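Probable hydrolase (Pseudomonas aeruginosa, PDB 7AL6) is of unknown function but has the alpha/beta hydrolase fold and is probably a hydrolase, possibly one acting on lipid esters. Local coordinates at residues A182-Q187 with L265-E270; W36-M41 with L99-G104; G237-E242 with R256-G261; Y75-Y80 with G104-V109. All blocks are in the same frame, centred on the assembly; numbering follows the deposited sequence.

Contact 2 (36-41 with 99-104) is the centre of the group: it holds Ser102, the probable nucleophile of a Ser-His-Asp triad, at a probable nucleophile elbow. Contact 4, its centre about 10 Å away, shares Gly104 and helix 103-114, and Met103 SD comes within 3.7 Å of Tyr80 CE2. Contact 1, its centre about 12 Å from that of contact 2, is tied to it by a probable hydrogen bond of 3.0 Å from Asn39 ND2 to Leu185 O. Contact 3 lies farther out, centre to centre about 17 Å from contact 2, yet it touches contact 1, Leu265 CD1 lying 3.3 Å from Pro260 O. Its Met238 N bonds to Asp126 OD2, the probable triad acid.

Contact 1: A182-Q187 with L265-E270; sequences AELLAQ and LHLDDE
Leu267 points its isobutyl fork at Leu184 and Leu185 of helix 179-189, giving one branch to each. CD1 of Leu267 meets CD1 of Leu184 at 3.7 Å, the two side chains lying alongside one another but running in opposite directions. The other branch goes to Leu185: Leu267 CD2 sits 3.8 Å from Leu185 CG and equally near Leu185 CD1, where the chains cross at a slant. With CG of Leu267 extended away from its own backbone N (chi1 179°), the fork spans both neighbours. Leu184 leans toward the short helix 265-268 from its CB onward, whereas Leu185 gains its contact through the outer half of its side chain. Helix 179-189 belongs to the long insertion between strands 119-125 and 229-234, the probable cap, as in other alpha/beta hydrolases; the contact joins it to the short helix that precedes the C-terminal helix 270-284. Leu3 of the second subunit packs on Leu184, and a bound triethylene glycol lies about 4 Å from the same side chain. No hydrogen bond or charge pair crosses between the segments, so the leucines adhere by dispersion and burial alone, while Leu267 O is satisfied by Arg45 NE.

Contact 2: W36-M41 with L99-G104; sequences WLDNAM and LGHSMG
Trp36 and Met103 make the close half of this contact. Met103 CB lies 3.6 Å from Trp36 N, and its chain, extended to the sulfur and bent only there (chi3 69°), runs alongside the tryptophan backbone, putting CE 3.8 Å from Trp36 CA. Met103 SD touches Trp36 CB and the indole atom CD1; it stands 4.8 Å from the centroid of the five-membered ring, an oblique Met-aromatic contact. The outer indole is the solvent side, with Leu37 CG lying over the centre of one face. The other half is looser but still buried. Asp38 OD2 and His101 ND1 stay 4.4 Å apart, spanned by a single water donating to Asp38 OD2 at 2.6 Å. Arg170 pairs with Asp38 OD1 and His264 NE2 bonds to Asp38 OD2, while His101 NE2 binds the carbonyl of His263. Between the halves, Ser102 has a strained backbone (phi 53°, psi -121°), as expected of a nucleophile elbow, and its OG is bonded to His263 NE2. Trp36 N and Met103 N, 4.6 Å apart, are consistent with an oxyanion hole as in related hydrolases. Apolar packing would thus set their spacing, while the arginine, histidine and water probably favour an ionised Asp38.

Contact 3: G237-E242 with R256-G261; sequences GMLAVE and RHHLPG
Leu239 faces strand 255-259 from the second residue of the short helix 238-241 and reaches His258 with one methyl. Its CB, although directed at the strand, is still 6.3 Å from His258 CD2. CG leaves beside the backbone N (chi1 -78°) and shortens the gap to 5.7 Å, measured to His258 NE2. There the side chain forks. CD1 completes the approach, ending 4.3 Å from His258 NE2, at the ring edge and close to the ring plane, a loose van der Waals contact with no bond behind it. Leu239 CD2 takes the other direction and stays 6.7 Å from His258 NE2. Met245 and Arg246 of helix 245-250 also pack on Leu239, and Arg246 touches His258 as well. Strand 255-259 is the outermost at this side of the alpha/beta hydrolase sheet within the chain, and helix 238-241 begins just past the end of the adjacent strand 229-234. Near that junction Gly237 N and Gly261 O approach to 4.1 Å, too far apart to bond. Gly261 has a positive phi of 114°, a backbone shape suited to glycine. Gly237 occupies the N-cap position, and the next amide, Met238 N, bonds to Asp126 OD2, the acid of the probable catalytic triad.

Contact 4: Y75-Y80 with G104-V109; sequences YLLWDY and GAIVSV
The Tyr80 ring meets Val107 neither by its face nor by its edge: CG2 of Val107 comes obliquely to within 4.1 Å of Tyr80 CD2. The valine presses closer at the root of the ring, its CG2 lying 3.9 Å from Tyr80 CB, and the two side chains cross at about a right angle. Phe60 meets the tyrosine ring with the planes inclined by about 40°, and His63 and Leu205 also touch the Tyr80 side chain. Trp78 points away from helix 103-114; Leu76 CB covers one of its faces, off centre toward the rim, and Pro210 of the third subunit packs on it. The two helices flanking strand 96-101 meet here, 77-91 leading into the strand and 103-114 leaving the probable nucleophile elbow of the alpha/beta hydrolase fold. Leu77, its CG anti to the carbonyl carbon (chi1 -69°), bridges two residues of the latter helix: CD1 goes to Ile106 CG2 at 4.0 Å, CD2 to Val107 CG2 at 4.2 Å. A bound diethylene glycol lies about 3 Å from the same side chain. At the start of helix 77-91, Asp79 OD2 accepts from Leu76 N at 2.8 Å, on its anti side and 22° out of the carboxylate plane, and also bonds to Ser74 OG. Gly104 O takes two bonds from Ser108, one from OG at 2.8 Å and one from the backbone N, arriving from opposite faces of the carbonyl plane.

Contact 1: A182-Q187 with L265-E270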
loop_
_atom_site.group_PDB
_atom_site.type_symbol
_atom_site.label_atom_id
_atom_site.label_comp_id
_atom_site.label_asym_id
_atom_site.label_seq_id
_atom_site.Cartn_x
_atom_site.Cartn_y
_atom_site.Cartn_z
ATOM N N ALA A 182 -25.874 -15.972 -14.135
ATOM C CA ALA A 182 -25.214 -14.705 -14.419
ATOM C C ALA A 182 -25.766 -13.578 -13.557
ATOM O O ALA A 182 -24.993 -12.764 -13.038
ATOM C CB ALA A 182 -25.319 -14.398 -15.900
ATOM N N GLU A 183 -27.087 -13.566 -13.328
ATOM C CA GLU A 183 -27.695 -12.639 -12.377
ATOM C C GLU A 183 -27.134 -12.819 -10.968
ATOM O O GLU A 183 -26.855 -11.833 -10.273
ATOM C CB GLU A 183 -29.228 -12.828 -12.354
ATOM C CG GLU A 183 -29.881 -12.401 -13.667
ATOM C CD GLU A 183 -31.405 -12.553 -13.708
ATOM O OE1 GLU A 183 -32.023 -13.048 -12.739
ATOM O OE2 GLU A 183 -31.970 -12.191 -14.758
ATOM N N LEU A 184 -27.066 -14.064 -10.484
ATOM C CA LEU A 184 -26.571 -14.311 -9.133
ATOM C C LEU A 184 -25.126 -13.832 -8.984
ATOM O O LEU A 184 -24.781 -13.121 -8.042
ATOM C CB LEU A 184 -26.717 -15.800 -8.813
ATOM C CG LEU A 184 -28.151 -16.254 -8.562
ATOM C CD1 LEU A 184 -28.256 -17.786 -8.607
ATOM C CD2 LEU A 184 -28.651 -15.735 -7.248
ATOM N N LEU A 185 -24.272 -14.165 -9.940
ATOM C CA LEU A 185 -22.913 -13.678 -9.891
ATOM C C LEU A 185 -22.840 -12.152 -9.978
ATOM O O LEU A 185 -21.977 -11.542 -9.334
ATOM C CB LEU A 185 -22.111 -14.327 -10.991
ATOM C CG LEU A 185 -21.861 -15.831 -10.790
ATOM C CD1 LEU A 185 -21.372 -16.409 -12.097
ATOM C CD2 LEU A 185 -20.856 -16.071 -9.677
ATOM N N ALA A 186 -23.735 -11.522 -10.766
ATOM C CA ALA A 186 -23.750 -10.068 -10.928
ATOM C C ALA A 186 -24.065 -9.332 -9.629
ATOM O O ALA A 186 -23.615 -8.202 -9.445
ATOM C CB ALA A 186 -24.792 -9.641 -11.974
ATOM N N GLN A 187 -24.817 -9.934 -8.730
ATOM C CA GLN A 187 -25.201 -9.305 -7.447
ATOM C C GLN A 187 -23.954 -8.991 -6.612
ATOM O O GLN A 187 -24.016 -8.079 -5.838
ATOM C CB GLN A 187 -26.179 -10.191 -6.694
ATOM C CG GLN A 187 -27.485 -10.355 -7.434
ATOM C CD GLN A 187 -28.624 -10.647 -6.502
ATOM O OE1 GLN A 187 -28.728 -11.725 -5.951
ATOM N NE2 GLN A 187 -29.479 -9.665 -6.311
ATOM N N LEU A 265 -22.918 -26.251 -13.411
ATOM C CA LEU A 265 -24.169 -26.972 -13.182
ATOM C C LEU A 265 -24.751 -26.719 -11.803
ATOM O O LEU A 265 -25.975 -26.812 -11.618
ATOM C CB LEU A 265 -23.975 -28.476 -13.407
ATOM C CG LEU A 265 -23.277 -29.270 -12.314
ATOM C CD1 LEU A 265 -23.425 -30.779 -12.641
ATOM C CD2 LEU A 265 -21.801 -28.901 -12.182
ATOM N N HIS A 266 -23.910 -26.489 -10.806
ATOM C CA HIS A 266 -24.305 -26.243 -9.396
ATOM C C HIS A 266 -25.012 -24.894 -9.247
ATOM O O HIS A 266 -25.675 -24.727 -8.278
ATOM C CB HIS A 266 -23.100 -26.335 -8.461
ATOM C CG HIS A 266 -22.142 -25.225 -8.652
ATOM N ND1 HIS A 266 -21.461 -25.057 -9.791
ATOM C CD2 HIS A 266 -21.779 -24.217 -7.857
ATOM C CE1 HIS A 266 -20.700 -24.004 -9.690
ATOM N NE2 HIS A 266 -20.872 -23.484 -8.526
ATOM N N LEU A 267 -24.757 -23.947 -10.135
ATOM C CA LEU A 267 -25.361 -22.594 -10.080
ATOM C C LEU A 267 -26.422 -22.341 -11.160
ATOM O O LEU A 267 -27.308 -21.558 -10.897
ATOM C CB LEU A 267 -24.230 -21.586 -10.224
ATOM C CG LEU A 267 -24.648 -20.126 -10.226
ATOM C CD1 LEU A 267 -25.097 -19.707 -8.855
ATOM C CD2 LEU A 267 -23.528 -19.255 -10.724
ATOM N N ASP A 268 -26.389 -23.060 -12.275
ATOM C CA ASP A 268 -27.267 -22.795 -13.436
ATOM C C ASP A 268 -28.732 -22.901 -13.043
ATOM O O ASP A 268 -29.469 -22.046 -13.416
ATOM C CB ASP A 268 -26.975 -23.745 -14.587
ATOM C CG ASP A 268 -25.774 -23.313 -15.373
ATOM O OD1 ASP A 268 -25.522 -22.141 -15.386
ATOM O OD2 ASP A 268 -25.102 -24.150 -15.899
ATOM N N ASP A 269 -29.111 -23.883 -12.254
ATOM C CA ASP A 269 -30.514 -24.057 -11.934
ATOM C C ASP A 269 -30.638 -24.869 -10.662
ATOM O O ASP A 269 -29.664 -25.419 -10.142
ATOM C CB ASP A 269 -31.281 -24.739 -13.083
ATOM C CG ASP A 269 -30.626 -26.033 -13.534
ATOM O OD1 ASP A 269 -30.223 -26.853 -12.669
ATOM O OD2 ASP A 269 -30.479 -26.203 -14.755
ATOM N N GLU A 270 -31.861 -24.931 -10.153
ATOM C CA GLU A 270 -32.075 -25.645 -8.902
ATOM C C GLU A 270 -31.887 -27.141 -9.092
ATOM O O GLU A 270 -31.449 -27.813 -8.160
ATOM C CB GLU A 270 -33.463 -25.359 -8.337
ATOM C CG GLU A 270 -33.587 -23.977 -7.682
ATOM C CD GLU A 270 -32.688 -23.817 -6.451
ATOM O OE1 GLU A 270 -32.653 -24.747 -5.612
ATOM O OE2 GLU A 270 -32.016 -22.768 -6.335
#

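Contact 2: W36-M41 with L99-G104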
loop_
_atom_site.group_PDB
_atom_site.type_symbol
_atom_site.label_atom_id
_atom_site.label_comp_id
_atom_site.label_asym_id
_atom_site.label_seq_id
_atom_site.Cartn_x
_atom_site.Cartn_y
_atom_site.Cartn_z
ATOM N N TRP A 36 -12.559 -18.869 -11.719
ATOM C CA TRP A 36 -11.856 -17.652 -12.175
ATOM C C TRP A 36 -12.893 -16.611 -12.641
ATOM O O TRP A 36 -13.783 -17.001 -13.371
ATOM C CB TRP A 36 -10.898 -18.062 -13.277
ATOM C CG TRP A 36 -10.039 -16.987 -13.846
ATOM C CD1 TRP A 36 -9.025 -16.328 -13.237
ATOM C CD2 TRP A 36 -10.015 -16.573 -15.212
ATOM N NE1 TRP A 36 -8.417 -15.485 -14.115
ATOM C CE2 TRP A 36 -9.019 -15.596 -15.329
ATOM C CE3 TRP A 36 -10.806 -16.865 -16.326
ATOM C CZ2 TRP A 36 -8.764 -14.945 -16.527
ATOM C CZ3 TRP A 36 -10.553 -16.223 -17.508
ATOM C CH2 TRP A 36 -9.543 -15.277 -17.605
ATOM N N LEU A 37 -12.813 -15.371 -12.157
ATOM C CA LEU A 37 -13.698 -14.203 -12.446
ATOM C C LEU A 37 -15.100 -14.391 -11.854
ATOM O O LEU A 37 -15.919 -13.579 -12.128
ATOM C CB LEU A 37 -13.769 -13.863 -13.938
ATOM C CG LEU A 37 -12.443 -13.744 -14.672
ATOM C CD1 LEU A 37 -12.651 -13.335 -16.110
ATOM C CD2 LEU A 37 -11.492 -12.797 -13.989
ATOM N N ASP A 38 -15.356 -15.408 -11.041
ATOM C CA ASP A 38 -16.625 -15.526 -10.343
ATOM C C ASP A 38 -16.469 -14.942 -8.937
ATOM O O ASP A 38 -15.606 -14.090 -8.731
ATOM C CB ASP A 38 -17.067 -16.995 -10.309
ATOM C CG ASP A 38 -17.407 -17.531 -11.694
ATOM O OD1 ASP A 38 -17.594 -16.697 -12.604
ATOM O OD2 ASP A 38 -17.488 -18.774 -11.861
ATOM N N ASN A 39 -17.286 -15.400 -7.992
ATOM C CA ASN A 39 -17.316 -14.901 -6.617
ATOM C C ASN A 39 -18.116 -15.884 -5.790
ATOM O O ASN A 39 -18.607 -16.898 -6.300
ATOM C CB ASN A 39 -17.901 -13.489 -6.540
ATOM C CG ASN A 39 -19.275 -13.383 -7.139
ATOM O OD1 ASN A 39 -20.198 -14.031 -6.682
ATOM N ND2 ASN A 39 -19.429 -12.491 -8.140
ATOM N N ALA A 40 -18.303 -15.554 -4.517
ATOM C CA ALA A 40 -18.944 -16.485 -3.602
ATOM C C ALA A 40 -20.389 -16.795 -3.981
ATOM O O ALA A 40 -20.952 -17.772 -3.483
ATOM C CB ALA A 40 -18.919 -15.944 -2.169
ATOM N N MET A 41 -21.041 -15.971 -4.776
ATOM C CA MET A 41 -22.397 -16.323 -5.189
ATOM C C MET A 41 -22.435 -17.564 -6.081
ATOM O O MET A 41 -23.509 -18.126 -6.289
ATOM C CB MET A 41 -23.050 -15.165 -5.949
ATOM C CG MET A 41 -23.399 -13.928 -5.096
ATOM S SD MET A 41 -24.671 -14.287 -3.879
ATOM C CE MET A 41 -26.157 -14.233 -4.892
ATOM N N LEU A 99 -14.358 -27.165 -0.662
ATOM C CA LEU A 99 -15.400 -27.326 -1.662
ATOM C C LEU A 99 -15.044 -26.370 -2.777
ATOM O O LEU A 99 -15.104 -25.150 -2.591
ATOM C CB LEU A 99 -16.764 -27.019 -1.064
ATOM C CG LEU A 99 -17.909 -26.850 -2.072
ATOM C CD1 LEU A 99 -18.138 -28.088 -2.953
ATOM C CD2 LEU A 99 -19.222 -26.473 -1.327
ATOM N N GLY A 100 -14.614 -26.880 -3.904
ATOM C CA GLY A 100 -14.047 -26.033 -4.932
ATOM C C GLY A 100 -14.709 -26.224 -6.275
ATOM O O GLY A 100 -14.979 -27.351 -6.687
ATOM N N HIS A 101 -14.906 -25.107 -6.986
ATOM C CA HIS A 101 -15.453 -25.117 -8.333
ATOM C C HIS A 101 -14.403 -24.601 -9.304
ATOM O O HIS A 101 -13.837 -23.514 -9.118
ATOM C CB HIS A 101 -16.752 -24.288 -8.453
ATOM C CG HIS A 101 -17.241 -24.186 -9.868
ATOM N ND1 HIS A 101 -17.256 -23.004 -10.571
ATOM C CD2 HIS A 101 -17.677 -25.136 -10.723
ATOM C CE1 HIS A 101 -17.674 -23.228 -11.801
ATOM N NE2 HIS A 101 -17.942 -24.516 -11.917
ATOM N N SER A 102 -14.130 -25.397 -10.335
ATOM C CA SER A 102 -13.237 -25.020 -11.427
ATOM C C SER A 102 -11.877 -24.562 -10.908
ATOM O O SER A 102 -11.160 -25.360 -10.281
ATOM C CB SER A 102 -13.913 -23.958 -12.298
ATOM O OG SER A 102 -13.233 -23.854 -13.525
ATOM N N MET A 103 -11.452 -23.328 -11.208
ATOM C CA MET A 103 -10.192 -22.843 -10.622
ATOM C C MET A 103 -10.106 -23.113 -9.116
ATOM O O MET A 103 -9.016 -23.350 -8.565
ATOM C CB MET A 103 -10.013 -21.333 -10.846
ATOM C CG MET A 103 -8.639 -20.822 -10.384
ATOM S SD MET A 103 -8.410 -19.012 -10.576
ATOM C CE MET A 103 -9.564 -18.451 -9.311
ATOM N N GLY A 104 -11.226 -22.979 -8.423
ATOM C CA GLY A 104 -11.215 -23.190 -6.990
ATOM C C GLY A 104 -10.943 -24.632 -6.632
ATOM O O GLY A 104 -10.416 -24.914 -5.542
HETATM O O HOH W 1 -17.491 -20.329 -9.815
#

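Contact 3: G237-E242 with R256-G261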
loop_
_atom_site.group_PDB
_atom_site.type_symbol
_atom_site.label_atom_id
_atom_site.label_comp_id
_atom_site.label_asym_id
_atom_site.label_seq_id
_atom_site.Cartn_x
_atom_site.Cartn_y
_atom_site.Cartn_z
ATOM N N GLY A 237 -19.365 -30.062 -19.417
ATOM C CA GLY A 237 -18.285 -29.258 -18.875
ATOM C C GLY A 237 -16.908 -29.769 -19.269
ATOM O O GLY A 237 -16.655 -30.050 -20.446
ATOM N N MET A 238 -16.032 -29.919 -18.264
ATOM C CA MET A 238 -14.624 -30.292 -18.451
ATOM C C MET A 238 -14.374 -31.450 -19.412
ATOM O O MET A 238 -13.525 -31.354 -20.302
ATOM C CB MET A 238 -14.047 -30.660 -17.080
ATOM C CG MET A 238 -12.725 -31.419 -17.069
ATOM S SD MET A 238 -11.969 -31.389 -15.395
ATOM C CE MET A 238 -12.998 -32.517 -14.492
ATOM N N LEU A 239 -15.062 -32.573 -19.203
ATOM C CA LEU A 239 -14.769 -33.784 -19.967
ATOM C C LEU A 239 -15.186 -33.654 -21.433
ATOM O O LEU A 239 -14.531 -34.207 -22.326
ATOM C CB LEU A 239 -15.472 -34.972 -19.317
ATOM C CG LEU A 239 -14.769 -35.503 -18.073
ATOM C CD1 LEU A 239 -15.294 -36.906 -17.737
ATOM C CD2 LEU A 239 -13.250 -35.534 -18.227
ATOM N N ALA A 240 -16.288 -32.953 -21.698
ATOM C CA ALA A 240 -16.650 -32.652 -23.079
ATOM C C ALA A 240 -15.583 -31.799 -23.754
ATOM O O ALA A 240 -15.379 -31.904 -24.969
ATOM C CB ALA A 240 -18.004 -31.939 -23.121
ATOM N N VAL A 241 -14.897 -30.954 -22.982
ATOM C CA VAL A 241 -13.865 -30.090 -23.534
ATOM C C VAL A 241 -12.554 -30.848 -23.708
ATOM O O VAL A 241 -11.753 -30.504 -24.584
ATOM C CB VAL A 241 -13.690 -28.856 -22.629
ATOM C CG1 VAL A 241 -12.649 -27.898 -23.190
ATOM C CG2 VAL A 241 -15.025 -28.138 -22.441
ATOM N N GLU A 242 -12.321 -31.896 -22.909
ATOM C CA GLU A 242 -11.032 -32.578 -22.900
ATOM C C GLU A 242 -11.194 -34.019 -22.422
ATOM O O GLU A 242 -10.950 -34.319 -21.247
ATOM C CB GLU A 242 -10.053 -31.803 -22.010
ATOM C CG GLU A 242 -8.724 -32.487 -21.782
ATOM C CD GLU A 242 -7.996 -32.774 -23.086
ATOM O OE1 GLU A 242 -7.108 -31.971 -23.455
ATOM O OE2 GLU A 242 -8.327 -33.796 -23.739
ATOM N N ARG A 256 -16.299 -40.364 -8.248
ATOM C CA ARG A 256 -16.678 -39.612 -9.439
ATOM C C ARG A 256 -18.187 -39.699 -9.597
ATOM O O ARG A 256 -18.764 -40.784 -9.491
ATOM C CB ARG A 256 -15.952 -40.121 -10.694
ATOM C CG ARG A 256 -14.437 -40.005 -10.669
ATOM C CD ARG A 256 -13.750 -40.556 -11.972
ATOM N NE ARG A 256 -14.208 -41.906 -12.328
ATOM C CZ ARG A 256 -13.656 -43.058 -11.920
ATOM N NH1 ARG A 256 -12.592 -43.090 -11.127
ATOM N NH2 ARG A 256 -14.187 -44.206 -12.309
ATOM N N HIS A 257 -18.834 -38.564 -9.836
ATOM C CA HIS A 257 -20.268 -38.538 -10.091
ATOM C C HIS A 257 -20.509 -37.748 -11.362
ATOM O O HIS A 257 -20.121 -36.578 -11.464
ATOM C CB HIS A 257 -21.040 -37.963 -8.899
ATOM C CG HIS A 257 -21.199 -38.942 -7.775
ATOM N ND1 HIS A 257 -20.213 -39.169 -6.837
ATOM C CD2 HIS A 257 -22.197 -39.812 -7.491
ATOM C CE1 HIS A 257 -20.602 -40.122 -6.014
ATOM N NE2 HIS A 257 -21.811 -40.515 -6.377
ATOM N N HIS A 258 -21.086 -38.411 -12.353
ATOM C CA HIS A 258 -21.354 -37.810 -13.646
ATOM C C HIS A 258 -22.751 -37.241 -13.600
ATOM O O HIS A 258 -23.705 -37.976 -13.320
ATOM C CB HIS A 258 -21.263 -38.849 -14.760
ATOM C CG HIS A 258 -19.887 -39.338 -14.965
ATOM N ND1 HIS A 258 -19.370 -40.406 -14.257
ATOM C CD2 HIS A 258 -18.870 -38.826 -15.691
ATOM C CE1 HIS A 258 -18.109 -40.576 -14.608
ATOM N NE2 HIS A 258 -17.775 -39.625 -15.460
ATOM N N LEU A 259 -22.887 -35.949 -13.878
ATOM C CA LEU A 259 -24.207 -35.341 -13.803
ATOM C C LEU A 259 -24.448 -34.476 -15.024
ATOM O O LEU A 259 -23.504 -34.042 -15.695
ATOM C CB LEU A 259 -24.363 -34.482 -12.539
ATOM C CG LEU A 259 -24.394 -35.214 -11.205
ATOM C CD1 LEU A 259 -24.262 -34.211 -10.050
ATOM C CD2 LEU A 259 -25.688 -35.965 -11.108
ATOM N N PRO A 260 -25.698 -34.219 -15.345
ATOM C CA PRO A 260 -25.986 -33.409 -16.537
ATOM C C PRO A 260 -25.649 -31.946 -16.301
ATOM O O PRO A 260 -25.493 -31.481 -15.161
ATOM C CB PRO A 260 -27.489 -33.601 -16.754
ATOM C CG PRO A 260 -28.017 -34.086 -15.471
ATOM C CD PRO A 260 -26.911 -34.633 -14.619
ATOM N N GLY A 261 -25.528 -31.219 -17.394
ATOM C CA GLY A 261 -25.471 -29.769 -17.331
ATOM C C GLY A 261 -24.131 -29.259 -17.781
ATOM O O GLY A 261 -23.264 -30.011 -18.248
#

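Contact 4: Y75-Y80 with G104-V109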
loop_
_atom_site.group_PDB
_atom_site.type_symbol
_atom_site.label_atom_id
_atom_site.label_comp_id
_atom_site.label_asym_id
_atom_site.label_seq_id
_atom_site.Cartn_x
_atom_site.Cartn_y
_atom_site.Cartn_z
ATOM N N TYR A 75 -1.173 -13.017 -9.157
ATOM C CA TYR A 75 -2.403 -13.816 -8.967
ATOM C C TYR A 75 -2.132 -15.232 -9.492
ATOM O O TYR A 75 -2.807 -15.681 -10.368
ATOM C CB TYR A 75 -3.623 -13.189 -9.635
ATOM C CG TYR A 75 -4.218 -11.973 -8.972
ATOM C CD1 TYR A 75 -3.754 -10.706 -9.260
ATOM C CD2 TYR A 75 -5.304 -12.073 -8.130
ATOM C CE1 TYR A 75 -4.315 -9.576 -8.699
ATOM C CE2 TYR A 75 -5.875 -10.955 -7.553
ATOM C CZ TYR A 75 -5.381 -9.702 -7.840
ATOM O OH TYR A 75 -5.921 -8.603 -7.283
ATOM N N LEU A 76 -1.112 -15.885 -8.957
ATOM C CA LEU A 76 -0.746 -17.276 -9.319
ATOM C C LEU A 76 -1.534 -18.245 -8.440
ATOM O O LEU A 76 -2.011 -17.844 -7.400
ATOM C CB LEU A 76 0.762 -17.458 -9.219
ATOM C CG LEU A 76 1.560 -16.432 -10.009
ATOM C CD1 LEU A 76 3.036 -16.706 -9.936
ATOM C CD2 LEU A 76 1.092 -16.357 -11.436
ATOM N N LEU A 77 -1.648 -19.499 -8.854
ATOM C CA LEU A 77 -2.493 -20.503 -8.177
ATOM C C LEU A 77 -2.049 -20.690 -6.726
ATOM O O LEU A 77 -2.909 -20.762 -5.903
ATOM C CB LEU A 77 -2.445 -21.816 -8.959
ATOM C CG LEU A 77 -3.130 -21.805 -10.318
ATOM C CD1 LEU A 77 -2.837 -23.077 -11.078
ATOM C CD2 LEU A 77 -4.619 -21.613 -10.187
ATOM N N TRP A 78 -0.756 -20.739 -6.440
ATOM C CA TRP A 78 -0.220 -20.919 -5.069
ATOM C C TRP A 78 -0.451 -19.664 -4.214
ATOM O O TRP A 78 -0.354 -19.785 -3.026
ATOM C CB TRP A 78 1.233 -21.393 -5.072
ATOM C CG TRP A 78 2.115 -20.663 -6.016
ATOM C CD1 TRP A 78 2.812 -19.534 -5.769
ATOM C CD2 TRP A 78 2.371 -21.008 -7.377
ATOM N NE1 TRP A 78 3.493 -19.159 -6.880
ATOM C CE2 TRP A 78 3.232 -20.035 -7.886
ATOM C CE3 TRP A 78 1.942 -22.026 -8.218
ATOM C CZ2 TRP A 78 3.695 -20.067 -9.190
ATOM C CZ3 TRP A 78 2.376 -22.046 -9.515
ATOM C CH2 TRP A 78 3.245 -21.082 -9.992
ATOM N N ASP A 79 -0.619 -18.497 -4.820
ATOM C CA ASP A 79 -0.963 -17.241 -4.112
ATOM C C ASP A 79 -2.358 -17.422 -3.503
ATOM O O ASP A 79 -2.514 -17.142 -2.339
ATOM C CB ASP A 79 -0.872 -16.019 -5.028
ATOM C CG ASP A 79 0.502 -15.735 -5.599
ATOM O OD1 ASP A 79 1.449 -15.893 -4.885
ATOM O OD2 ASP A 79 0.577 -15.354 -6.726
ATOM N N TYR A 80 -3.314 -17.958 -4.260
ATOM C CA TYR A 80 -4.642 -18.256 -3.725
ATOM C C TYR A 80 -4.567 -19.311 -2.627
ATOM O O TYR A 80 -5.301 -19.239 -1.632
ATOM C CB TYR A 80 -5.583 -18.746 -4.822
ATOM C CG TYR A 80 -5.974 -17.764 -5.913
ATOM C CD1 TYR A 80 -6.556 -16.521 -5.613
ATOM C CD2 TYR A 80 -5.774 -18.094 -7.261
ATOM C CE1 TYR A 80 -6.908 -15.639 -6.642
ATOM C CE2 TYR A 80 -6.110 -17.219 -8.279
ATOM C CZ TYR A 80 -6.693 -15.992 -7.957
ATOM O OH TYR A 80 -7.023 -15.139 -8.977
ATOM N N GLY A 104 -11.226 -22.979 -8.423
ATOM C CA GLY A 104 -11.215 -23.190 -6.990
ATOM C C GLY A 104 -10.943 -24.632 -6.632
ATOM O O GLY A 104 -10.416 -24.914 -5.542
ATOM N N ALA A 105 -11.346 -25.558 -7.517
ATOM C CA ALA A 105 -11.015 -26.974 -7.347
ATOM C C ALA A 105 -9.538 -27.197 -7.586
ATOM O O ALA A 105 -8.887 -27.940 -6.851
ATOM C CB ALA A 105 -11.841 -27.849 -8.304
ATOM N N ILE A 106 -8.969 -26.483 -8.557
ATOM C CA ILE A 106 -7.539 -26.594 -8.812
ATOM C C ILE A 106 -6.743 -26.148 -7.603
ATOM O O ILE A 106 -5.755 -26.798 -7.214
ATOM C CB ILE A 106 -7.169 -25.789 -10.063
ATOM C CG1 ILE A 106 -7.826 -26.418 -11.281
ATOM C CG2 ILE A 106 -5.667 -25.720 -10.178
ATOM C CD1 ILE A 106 -7.697 -25.591 -12.503
ATOM N N VAL A 107 -7.161 -25.030 -6.984
ATOM C CA VAL A 107 -6.447 -24.490 -5.834
ATOM C C VAL A 107 -6.554 -25.459 -4.665
ATOM O O VAL A 107 -5.596 -25.661 -3.904
ATOM C CB VAL A 107 -7.010 -23.091 -5.479
ATOM C CG1 VAL A 107 -6.495 -22.630 -4.126
ATOM C CG2 VAL A 107 -6.614 -22.087 -6.541
ATOM N N SER A 108 -7.714 -26.079 -4.530
ATOM C CA SER A 108 -7.955 -27.021 -3.459
ATOM C C SER A 108 -7.024 -28.211 -3.561
ATOM O O SER A 108 -6.495 -28.678 -2.540
ATOM C CB SER A 108 -9.402 -27.509 -3.503
ATOM O OG SER A 108 -10.336 -26.491 -3.232
ATOM N N VAL A 109 -6.839 -28.735 -4.787
ATOM C CA VAL A 109 -5.954 -29.888 -5.000
ATOM C C VAL A 109 -4.521 -29.532 -4.660
ATOM O O VAL A 109 -3.796 -30.332 -4.060
ATOM C CB VAL A 109 -6.060 -30.401 -6.454
ATOM C CG1 VAL A 109 -4.888 -31.365 -6.809
ATOM C CG2 VAL A 109 -7.403 -31.093 -6.709
#